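Local structure of response regulator aspartate phosphatase I (Bacillus subtilis subsp. subtilis, 4I1A) at residues 340-343 with 344-348; 312-315 with 316-319; 271-275 with 276-280. The protein dephosphorylates the sporulation phosphotransferase Spo0F and, by inactivating the repressor ImmR, activates gene expression, excision and transfer of the mobile element ICEBs1. One frame throughout, in Å; residues are numbered along the deposited sequence.

How the contacts relate
Followed from the N terminus, the chain first meets contact 3, where residues 271-280 close the tight turn between helix 261-275 and helix 279-295. Contact 2 comes next and closes a second turn, from helix 299-313 into helix 318-330. Contact 1 closes no loop: it is a stretch within helix 334-351. The three are in series, so none nests in or crosses another, yet in space they adjoin, with centres about 14 to 15 Å apart. F312 of contact 2 is common to all of them, since its ring touches Y347 of contact 1 as well as Y271, A274 and Y279 of contact 3. Helix 299-313 is thereby tied to 261-275, 279-295 and 334-351.

Contact 1: residues 340-343 with 344-348; sequences FSIE and VADYF
I342 and D346, one turn apart in helix 334-351, meet through backbone and side chains alike. The backbone bond from D346 N to I342 O is short, 2.7 Å, with an N-H...O angle of 156°. The same step of four residues joins V344 N to F340 O, A345 N to S341 O and Y347 N to E343 O, so four successive carbonyls are satisfied in regular alpha-helical fashion.

Aliphatic carbons rest against these same carbonyls. V344 CG2 sits 3.2 Å from F340 O, because chi1 of 174° turns CG1 anti to the backbone N and sets CG2 back beside that nitrogen. A345 CB approaches S341 O to 3.2 Å. Beyond the helix, V344 packs on I307, L311 and I321, while A345 meets Y361.

The acidic groups are arranged differently. D346 folds its carboxylate back beside I342, whose CG2 lies 3.8 Å from D346 OD2 as the two side chains run side by side. D346 OD1 also comes within 3.3 Å of I342 O; both are acceptors, and no bond links them. OD1 is instead hydrogen-bonded to the hydroxyl of Y361 on helix 354-373. E343 turns elsewhere, its OE1 forming a weak, long ion pair with K275, and its OE2 stays 5.8 Å from D346 OD2.

Chemically, the backbone bonds hold this part of the predicted sixth TPR together, and of its two carboxylates D346 has the firmer partner; the Y361 hydroxyl bound to OD1 would probably offset the repulsion between OD1 and the I342 carbonyl oxygen.

Contact 2: residues 312-315 with 316-319; sequences FFSD and GETQ
S314 reaches across a surface turn to E317, and the unusual feature is that its hydroxyl, rather than a backbone carbonyl, receives the amide on the far side. E317 N donates to S314 OG at 3.3 Å, a weak bond but a straight one, with an N-H...O angle of 161°. Chi1 of 37° places OG between the backbone N and the carbonyl carbon of S314, where it is also hydrogen-bonded to E309 O, back in helix 299-313. One hydroxyl thus links the end of that helix to the turn that leaves it.

The side chain of E317 adds packing to this polar link. Its CB lies 3.7 Å from S314 OG, and the extended chain beyond CG passes alongside the serine, bringing E317 CD to 3.9 Å from S314 CB. The contact is made by the aliphatic stem and the flank of the carboxylate, without a polar bond from the acid to the serine.

Between the two residues the backbone reverses through D315 and G316. G316 has a phi of 93°, and as a glycine it carries no CB to press against the carbonyl oxygen of D315. E317 then forms the centre of an inverse gamma turn, closed by a weak bond of 3.1 Å from T318 N to G316 O, which leads the chain into helix 318-330.

The turn itself lies at the surface, but the two phenylalanines before it pack on neighbouring helices. F312 CB lies 3.7 Å above the centre of the F313 ring. F312 meets Y271 and A274 of helix 261-275, and F313 packs on T270 of the same helix and on A282, L283 and F286 of helix 279-295.

Contact 3: residues 271-275 with 276-280; sequences YVEAK and QQNYN
E273 and N278 clasp each other across the turn that ends helix 261-275. Along the glutamate, CB lies 4.1 Å from N278 O. The chain then bends at chi2 (-64°), bringing the carboxylate round toward the amides of N278 and Q276, with E273 CD 4.0 Å from Q276 NE2 and 4.1 Å from N278 ND2. At the tip, E273 OE1 accepts a 3.0 Å bond from N278 ND2 on its syn side; the carboxylate and amide planes are only 16° apart, so the two groups meet nearly coplanar. N278 CB lies against E273 OE1, at 3.3 Å. The other oxygen, E273 OE2, is hydrogen-bonded to S244 OG of helix 240-257. With a partner for each oxygen, the carboxylate is held in a definite rotation.

The backbone repeats the link. N278 N donates to E273 O at 2.8 Å, and Q277 N to A274 O, also at 2.8 Å. Q276 N is shared between weak bonds to V272 O and E273 O. Y279 comes back over the turn, with its CE1 3.4 Å from A274 O and one ring face against Q277 CA. On the helix side, K275 lays CE over the centre of one face of the Y271 ring and carries its NZ on to a salt bridge with D235.

The paired 6→1 bond (N278 N to E273 O) and 5→2 bond (Q277 N to A274 O), with positive phi at Q277, form a Schellman motif. An inverse gamma turn centred on N278, closed by a weak Y279 N to Q277 O bond, leads into helix 279-295. TPR folds stack antiparallel helices joined by short turns, and this turn is one such connection; K275 to N280 fall within the predicted fifth repeat.

Contact 1: residues 340-343 with 344-348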
ATOM      1  N   PHE A 340      12.157  -3.926  -3.076  1.00 47.78           N
ATOM      2  CA  PHE A 340      12.461  -5.350  -3.160  1.00 46.75           C
ATOM      3  C   PHE A 340      13.935  -5.649  -3.364  1.00 41.79           C
ATOM      4  O   PHE A 340      14.463  -6.611  -2.798  1.00 45.61           O
ATOM      5  CB  PHE A 340      11.616  -6.043  -4.228  1.00 43.93           C
ATOM      6  CG  PHE A 340      10.274  -6.432  -3.744  1.00 54.61           C
ATOM      7  CD1 PHE A 340      10.084  -7.659  -3.138  1.00 67.55           C
ATOM      8  CD2 PHE A 340       9.194  -5.559  -3.855  1.00 71.79           C
ATOM      9  CE1 PHE A 340       8.827  -8.029  -2.665  1.00 79.53           C
ATOM     10  CE2 PHE A 340       7.931  -5.916  -3.383  1.00 76.15           C
ATOM     11  CZ  PHE A 340       7.750  -7.156  -2.787  1.00 83.82           C
ATOM     12  N   SER A 341      14.607  -4.839  -4.172  1.00 38.96           N
ATOM     13  CA  SER A 341      16.030  -5.067  -4.397  1.00 41.37           C
ATOM     14  C   SER A 341      16.874  -4.832  -3.132  1.00 47.37           C
ATOM     15  O   SER A 341      17.951  -5.434  -2.964  1.00 43.77           O
ATOM     16  CB  SER A 341      16.548  -4.199  -5.537  1.00 44.22           C
ATOM     17  OG  SER A 341      16.471  -2.828  -5.214  1.00 49.83           O
ATOM     18  N   ILE A 342      16.402  -3.955  -2.252  1.00 40.76           N
ATOM     19  CA  ILE A 342      17.069  -3.783  -0.965  1.00 46.38           C
ATOM     20  C   ILE A 342      16.895  -5.045  -0.101  1.00 45.14           C
ATOM     21  O   ILE A 342      17.847  -5.521   0.535  1.00 52.65           O
ATOM     22  CB  ILE A 342      16.553  -2.543  -0.210  1.00 46.71           C
ATOM     23  CG1 ILE A 342      17.089  -1.257  -0.852  1.00 43.19           C
ATOM     24  CG2 ILE A 342      16.917  -2.623   1.290  1.00 39.52           C
ATOM     25  CD1 ILE A 342      16.332   0.023  -0.361  1.00 37.28           C
ATOM     26  N   GLU A 343      15.679  -5.583  -0.074  1.00 36.72           N
ATOM     27  CA  GLU A 343      15.415  -6.811   0.672  1.00 45.89           C
ATOM     28  C   GLU A 343      16.269  -7.956   0.144  1.00 48.92           C
ATOM     29  O   GLU A 343      16.808  -8.754   0.912  1.00 51.40           O
ATOM     30  CB  GLU A 343      13.940  -7.184   0.578  1.00 59.50           C
ATOM     31  CG  GLU A 343      13.016  -6.177   1.231  1.00 66.87           C
ATOM     32  CD  GLU A 343      12.222  -6.785   2.350  1.00 90.53           C
ATOM     33  OE1 GLU A 343      11.000  -6.522   2.426  1.00103.36           O
ATOM     34  OE2 GLU A 343      12.821  -7.542   3.148  1.00 95.59           O
ATOM     35  N   VAL A 344      16.402  -8.015  -1.176  1.00 43.60           N
ATOM     36  CA  VAL A 344      17.205  -9.040  -1.815  1.00 44.06           C
ATOM     37  C   VAL A 344      18.683  -8.831  -1.508  1.00 45.18           C
ATOM     38  O   VAL A 344      19.410  -9.784  -1.200  1.00 53.53           O
ATOM     39  CB  VAL A 344      16.945  -9.088  -3.350  1.00 46.73           C
ATOM     40  CG1 VAL A 344      17.895 -10.064  -4.020  1.00 39.82           C
ATOM     41  CG2 VAL A 344      15.502  -9.502  -3.614  1.00 43.51           C
ATOM     42  N   ALA A 345      19.118  -7.577  -1.586  1.00 48.75           N
ATOM     43  CA  ALA A 345      20.484  -7.214  -1.222  1.00 47.54           C
ATOM     44  C   ALA A 345      20.784  -7.543   0.235  1.00 49.94           C
ATOM     45  O   ALA A 345      21.874  -8.055   0.528  1.00 46.92           O
ATOM     46  CB  ALA A 345      20.750  -5.746  -1.495  1.00 38.23           C
ATOM     47  N   ASP A 346      19.839  -7.255   1.143  1.00 37.04           N
ATOM     48  CA  ASP A 346      20.071  -7.549   2.568  1.00 44.11           C
ATOM     49  C   ASP A 346      20.259  -9.047   2.788  1.00 49.42           C
ATOM     50  O   ASP A 346      21.182  -9.492   3.476  1.00 52.16           O
ATOM     51  CB  ASP A 346      18.932  -7.036   3.464  1.00 45.35           C
ATOM     52  CG  ASP A 346      18.888  -5.518   3.557  1.00 50.65           C
ATOM     53  OD1 ASP A 346      19.843  -4.853   3.085  1.00 51.18           O
ATOM     54  OD2 ASP A 346      17.892  -4.987   4.092  1.00 56.35           O
ATOM     55  N   TYR A 347      19.373  -9.812   2.172  1.00 42.01           N
ATOM     56  CA  TYR A 347      19.381 -11.259   2.255  1.00 44.05           C
ATOM     57  C   TYR A 347      20.710 -11.878   1.802  1.00 46.38           C
ATOM     58  O   TYR A 347      21.245 -12.763   2.467  1.00 54.49           O
ATOM     59  CB  TYR A 347      18.196 -11.825   1.452  1.00 39.77           C
ATOM     60  CG  TYR A 347      18.210 -13.327   1.326  1.00 45.52           C
ATOM     61  CD1 TYR A 347      18.919 -13.955   0.304  1.00 44.40           C
ATOM     62  CD2 TYR A 347      17.536 -14.123   2.240  1.00 48.01           C
ATOM     63  CE1 TYR A 347      18.942 -15.330   0.191  1.00 46.47           C
ATOM     64  CE2 TYR A 347      17.567 -15.503   2.141  1.00 47.05           C
ATOM     65  CZ  TYR A 347      18.265 -16.101   1.112  1.00 52.30           C
ATOM     66  OH  TYR A 347      18.282 -17.486   0.998  1.00 67.98           O
ATOM     67  N   PHE A 348      21.236 -11.417   0.674  1.00 47.85           N
ATOM     68  CA  PHE A 348      22.518 -11.917   0.185  1.00 49.24           C
ATOM     69  C   PHE A 348      23.683 -11.443   1.061  1.00 52.39           C
ATOM     70  O   PHE A 348      24.690 -12.148   1.210  1.00 53.80           O
ATOM     71  CB  PHE A 348      22.740 -11.536  -1.287  1.00 52.00           C
ATOM     72  CG  PHE A 348      21.876 -12.311  -2.245  1.00 51.51           C
ATOM     73  CD1 PHE A 348      21.713 -13.679  -2.096  1.00 56.50           C
ATOM     74  CD2 PHE A 348      21.187 -11.666  -3.265  1.00 51.75           C
ATOM     75  CE1 PHE A 348      20.891 -14.402  -2.965  1.00 59.27           C
ATOM     76  CE2 PHE A 348      20.372 -12.375  -4.130  1.00 46.29           C
ATOM     77  CZ  PHE A 348      20.223 -13.746  -3.978  1.00 54.60           C
TER

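Contact 2: residues 312-315 with 316-319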
ATOM      1  N   PHE A 312      13.727 -18.395  -2.334  1.00 56.73           N
ATOM      2  CA  PHE A 312      13.438 -19.443  -1.341  1.00 54.65           C
ATOM      3  C   PHE A 312      13.045 -20.823  -1.867  1.00 55.34           C
ATOM      4  O   PHE A 312      13.295 -21.830  -1.196  1.00 54.81           O
ATOM      5  CB  PHE A 312      12.329 -18.977  -0.369  1.00 59.01           C
ATOM      6  CG  PHE A 312      12.642 -17.686   0.356  1.00 62.27           C
ATOM      7  CD1 PHE A 312      13.687 -17.616   1.269  1.00 63.17           C
ATOM      8  CD2 PHE A 312      11.884 -16.550   0.138  1.00 48.44           C
ATOM      9  CE1 PHE A 312      13.977 -16.429   1.930  1.00 54.25           C
ATOM     10  CE2 PHE A 312      12.174 -15.366   0.795  1.00 54.36           C
ATOM     11  CZ  PHE A 312      13.221 -15.310   1.702  1.00 47.33           C
ATOM     12  N   PHE A 313      12.399 -20.874  -3.031  1.00 53.08           N
ATOM     13  CA  PHE A 313      11.650 -22.074  -3.419  1.00 60.91           C
ATOM     14  C   PHE A 313      12.146 -22.794  -4.683  1.00 64.73           C
ATOM     15  O   PHE A 313      11.443 -23.619  -5.265  1.00 73.89           O
ATOM     16  CB  PHE A 313      10.162 -21.724  -3.528  1.00 57.77           C
ATOM     17  CG  PHE A 313       9.591 -21.158  -2.254  1.00 54.42           C
ATOM     18  CD1 PHE A 313       9.725 -21.847  -1.052  1.00 56.74           C
ATOM     19  CD2 PHE A 313       8.953 -19.930  -2.250  1.00 50.64           C
ATOM     20  CE1 PHE A 313       9.205 -21.327   0.125  1.00 56.13           C
ATOM     21  CE2 PHE A 313       8.431 -19.394  -1.068  1.00 48.02           C
ATOM     22  CZ  PHE A 313       8.554 -20.090   0.114  1.00 48.29           C
ATOM     23  N   SER A 314      13.360 -22.468  -5.096  1.00 62.92           N
ATOM     24  CA  SER A 314      14.039 -23.178  -6.164  1.00 65.54           C
ATOM     25  C   SER A 314      15.319 -23.653  -5.514  1.00 68.99           C
ATOM     26  O   SER A 314      15.391 -23.748  -4.283  1.00 74.25           O
ATOM     27  CB  SER A 314      14.325 -22.248  -7.346  1.00 69.81           C
ATOM     28  OG  SER A 314      14.672 -20.937  -6.909  1.00 66.68           O
ATOM     29  N   ASP A 315      16.337 -23.954  -6.297  1.00 74.18           N
ATOM     30  CA  ASP A 315      17.581 -24.360  -5.658  1.00 90.77           C
ATOM     31  C   ASP A 315      18.601 -23.236  -5.732  1.00 87.90           C
ATOM     32  O   ASP A 315      19.802 -23.468  -5.806  1.00 98.55           O
ATOM     33  CB  ASP A 315      18.127 -25.652  -6.257  1.00106.85           C
ATOM     34  CG  ASP A 315      19.063 -26.376  -5.304  1.00125.51           C
ATOM     35  OD1 ASP A 315      18.989 -26.097  -4.087  1.00124.71           O
ATOM     36  OD2 ASP A 315      19.866 -27.220  -5.766  1.00137.69           O
ATOM     37  N   GLY A 316      18.101 -22.011  -5.695  1.00 84.78           N
ATOM     38  CA  GLY A 316      18.945 -20.851  -5.872  1.00 85.21           C
ATOM     39  C   GLY A 316      18.976 -20.429  -7.326  1.00 81.77           C
ATOM     40  O   GLY A 316      20.038 -20.182  -7.889  1.00 84.72           O
ATOM     41  N   GLU A 317      17.804 -20.365  -7.944  1.00 76.56           N
ATOM     42  CA  GLU A 317      17.705 -19.875  -9.312  1.00 76.60           C
ATOM     43  C   GLU A 317      17.596 -18.350  -9.327  1.00 69.01           C
ATOM     44  O   GLU A 317      16.509 -17.769  -9.433  1.00 62.77           O
ATOM     45  CB  GLU A 317      16.574 -20.575 -10.067  1.00 79.25           C
ATOM     46  CG  GLU A 317      16.920 -22.043 -10.364  1.00 94.85           C
ATOM     47  CD  GLU A 317      15.767 -22.834 -10.943  1.00101.76           C
ATOM     48  OE1 GLU A 317      14.929 -22.243 -11.659  1.00100.66           O
ATOM     49  OE2 GLU A 317      15.701 -24.054 -10.674  1.00106.56           O
ATOM     50  N   THR A 318      18.756 -17.714  -9.206  1.00 63.95           N
ATOM     51  CA  THR A 318      18.835 -16.268  -9.061  1.00 62.14           C
ATOM     52  C   THR A 318      18.377 -15.525 -10.308  1.00 56.88           C
ATOM     53  O   THR A 318      17.977 -14.371 -10.220  1.00 57.90           O
ATOM     54  CB  THR A 318      20.266 -15.815  -8.663  1.00 71.49           C
ATOM     55  OG1 THR A 318      21.214 -16.274  -9.638  1.00 71.18           O
ATOM     56  CG2 THR A 318      20.638 -16.386  -7.302  1.00 71.12           C
ATOM     57  N   GLN A 319      18.425 -16.174 -11.468  1.00 64.59           N
ATOM     58  CA  GLN A 319      17.969 -15.508 -12.687  1.00 70.04           C
ATOM     59  C   GLN A 319      16.481 -15.152 -12.604  1.00 65.56           C
ATOM     60  O   GLN A 319      16.046 -14.166 -13.200  1.00 62.53           O
ATOM     61  CB  GLN A 319      18.303 -16.310 -13.952  1.00 70.23           C
ATOM     62  CG  GLN A 319      17.451 -17.544 -14.176  1.00 88.12           C
ATOM     63  CD  GLN A 319      17.898 -18.734 -13.343  1.00 98.98           C
ATOM     64  OE1 GLN A 319      18.683 -18.598 -12.399  1.00 91.49           O
ATOM     65  NE2 GLN A 319      17.401 -19.918 -13.697  1.00108.20           N
TER

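Contact 3: residues 271-275 with 276-280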
ATOM      1  N   TYR A 271       5.936 -14.309   2.218  1.00 45.80           N
ATOM      2  CA  TYR A 271       7.214 -13.684   2.514  1.00 52.23           C
ATOM      3  C   TYR A 271       7.508 -13.696   4.019  1.00 50.73           C
ATOM      4  O   TYR A 271       8.610 -14.062   4.440  1.00 50.73           O
ATOM      5  CB  TYR A 271       7.242 -12.262   1.957  1.00 49.01           C
ATOM      6  CG  TYR A 271       8.631 -11.728   1.741  1.00 53.65           C
ATOM      7  CD1 TYR A 271       9.752 -12.520   1.990  1.00 52.89           C
ATOM      8  CD2 TYR A 271       8.827 -10.433   1.289  1.00 57.00           C
ATOM      9  CE1 TYR A 271      11.029 -12.024   1.792  1.00 55.81           C
ATOM     10  CE2 TYR A 271      10.086  -9.932   1.087  1.00 63.11           C
ATOM     11  CZ  TYR A 271      11.185 -10.726   1.339  1.00 63.27           C
ATOM     12  OH  TYR A 271      12.434 -10.204   1.135  1.00 76.86           O
ATOM     13  N   VAL A 272       6.514 -13.303   4.816  1.00 49.31           N
ATOM     14  CA  VAL A 272       6.641 -13.297   6.270  1.00 58.05           C
ATOM     15  C   VAL A 272       7.080 -14.661   6.822  1.00 55.08           C
ATOM     16  O   VAL A 272       7.961 -14.745   7.686  1.00 61.22           O
ATOM     17  CB  VAL A 272       5.326 -12.821   6.941  1.00 55.78           C
ATOM     18  CG1 VAL A 272       5.235 -13.283   8.386  1.00 51.24           C
ATOM     19  CG2 VAL A 272       5.215 -11.316   6.847  1.00 54.07           C
ATOM     20  N   GLU A 273       6.481 -15.726   6.309  1.00 47.14           N
ATOM     21  CA  GLU A 273       6.795 -17.073   6.783  1.00 47.66           C
ATOM     22  C   GLU A 273       8.188 -17.519   6.349  1.00 49.26           C
ATOM     23  O   GLU A 273       8.889 -18.215   7.088  1.00 54.30           O
ATOM     24  CB  GLU A 273       5.736 -18.068   6.301  1.00 50.85           C
ATOM     25  CG  GLU A 273       4.367 -17.886   6.960  1.00 52.82           C
ATOM     26  CD  GLU A 273       4.405 -18.157   8.456  1.00 58.22           C
ATOM     27  OE1 GLU A 273       5.158 -19.059   8.871  1.00 63.65           O
ATOM     28  OE2 GLU A 273       3.691 -17.475   9.226  1.00 61.35           O
ATOM     29  N   ALA A 274       8.575 -17.122   5.142  1.00 46.77           N
ATOM     30  CA  ALA A 274       9.915 -17.383   4.633  1.00 49.02           C
ATOM     31  C   ALA A 274      10.980 -16.689   5.495  1.00 54.42           C
ATOM     32  O   ALA A 274      12.028 -17.269   5.792  1.00 58.76           O
ATOM     33  CB  ALA A 274      10.019 -16.927   3.189  1.00 50.85           C
ATOM     34  N   LYS A 275      10.706 -15.450   5.897  1.00 50.79           N
ATOM     35  CA  LYS A 275      11.635 -14.707   6.747  1.00 53.15           C
ATOM     36  C   LYS A 275      11.823 -15.359   8.119  1.00 60.97           C
ATOM     37  O   LYS A 275      12.823 -15.112   8.785  1.00 67.03           O
ATOM     38  CB  LYS A 275      11.183 -13.259   6.932  1.00 59.16           C
ATOM     39  CG  LYS A 275      11.227 -12.388   5.688  1.00 59.03           C
ATOM     40  CD  LYS A 275      10.683 -11.009   6.023  1.00 61.78           C
ATOM     41  CE  LYS A 275      10.244 -10.258   4.794  1.00 67.76           C
ATOM     42  NZ  LYS A 275       9.886  -8.856   5.145  1.00 73.60           N
ATOM     43  N   GLN A 276      10.868 -16.178   8.553  1.00 61.29           N
ATOM     44  CA  GLN A 276      11.033 -16.915   9.809  1.00 60.57           C
ATOM     45  C   GLN A 276      11.615 -18.292   9.545  1.00 62.34           C
ATOM     46  O   GLN A 276      11.711 -19.115  10.456  1.00 68.48           O
ATOM     47  CB  GLN A 276       9.707 -17.070  10.554  1.00 60.15           C
ATOM     48  CG  GLN A 276       9.009 -15.770  10.871  1.00 63.03           C
ATOM     49  CD  GLN A 276       7.730 -15.989  11.654  1.00 75.31           C
ATOM     50  OE1 GLN A 276       7.763 -16.190  12.868  1.00 84.94           O
ATOM     51  NE2 GLN A 276       6.595 -15.959  10.964  1.00 77.81           N
ATOM     52  N   GLN A 277      12.008 -18.524   8.295  1.00 56.18           N
ATOM     53  CA  GLN A 277      12.501 -19.824   7.840  1.00 61.23           C
ATOM     54  C   GLN A 277      11.452 -20.928   7.956  1.00 66.66           C
ATOM     55  O   GLN A 277      11.794 -22.116   7.990  1.00 63.80           O
ATOM     56  CB  GLN A 277      13.784 -20.240   8.564  1.00 68.23           C
ATOM     57  CG  GLN A 277      14.955 -19.278   8.375  1.00 75.11           C
ATOM     58  CD  GLN A 277      15.093 -18.314   9.529  1.00 84.51           C
ATOM     59  OE1 GLN A 277      15.434 -18.714  10.645  1.00 93.12           O
ATOM     60  NE2 GLN A 277      14.818 -17.037   9.275  1.00 79.79           N
ATOM     61  N   ASN A 278      10.177 -20.544   8.001  1.00 57.39           N
ATOM     62  CA  ASN A 278       9.108 -21.534   7.950  1.00 56.66           C
ATOM     63  C   ASN A 278       8.814 -21.889   6.501  1.00 50.68           C
ATOM     64  O   ASN A 278       7.752 -21.577   5.974  1.00 57.33           O
ATOM     65  CB  ASN A 278       7.859 -21.024   8.661  1.00 59.38           C
ATOM     66  CG  ASN A 278       8.064 -20.864  10.159  1.00 68.75           C
ATOM     67  OD1 ASN A 278       8.850 -21.588  10.772  1.00 71.27           O
ATOM     68  ND2 ASN A 278       7.351 -19.911  10.755  1.00 72.79           N
ATOM     69  N   TYR A 279       9.781 -22.549   5.874  1.00 55.77           N
ATOM     70  CA  TYR A 279       9.825 -22.739   4.424  1.00 64.40           C
ATOM     71  C   TYR A 279       8.731 -23.658   3.897  1.00 61.80           C
ATOM     72  O   TYR A 279       8.258 -23.490   2.779  1.00 67.10           O
ATOM     73  CB  TYR A 279      11.216 -23.241   4.000  1.00 71.44           C
ATOM     74  CG  TYR A 279      12.316 -22.230   4.278  1.00 73.46           C
ATOM     75  CD1 TYR A 279      12.193 -20.905   3.860  1.00 69.98           C
ATOM     76  CD2 TYR A 279      13.459 -22.589   4.985  1.00 68.82           C
ATOM     77  CE1 TYR A 279      13.198 -19.973   4.121  1.00 67.89           C
ATOM     78  CE2 TYR A 279      14.455 -21.670   5.253  1.00 73.01           C
ATOM     79  CZ  TYR A 279      14.322 -20.365   4.820  1.00 72.13           C
ATOM     80  OH  TYR A 279      15.318 -19.452   5.087  1.00 68.37           O
ATOM     81  N   ASN A 280       8.315 -24.616   4.712  1.00 66.05           N
ATOM     82  CA  ASN A 280       7.267 -25.545   4.303  1.00 70.17           C
ATOM     83  C   ASN A 280       5.871 -24.942   4.288  1.00 60.65           C
ATOM     84  O   ASN A 280       5.120 -25.135   3.345  1.00 67.89           O
ATOM     85  CB  ASN A 280       7.307 -26.795   5.171  1.00 78.67           C
ATOM     86  CG  ASN A 280       8.483 -27.667   4.842  1.00 83.90           C
ATOM     87  OD1 ASN A 280       8.726 -27.975   3.672  1.00 83.26           O
ATOM     88  ND2 ASN A 280       9.245 -28.048   5.866  1.00 80.25           N
TER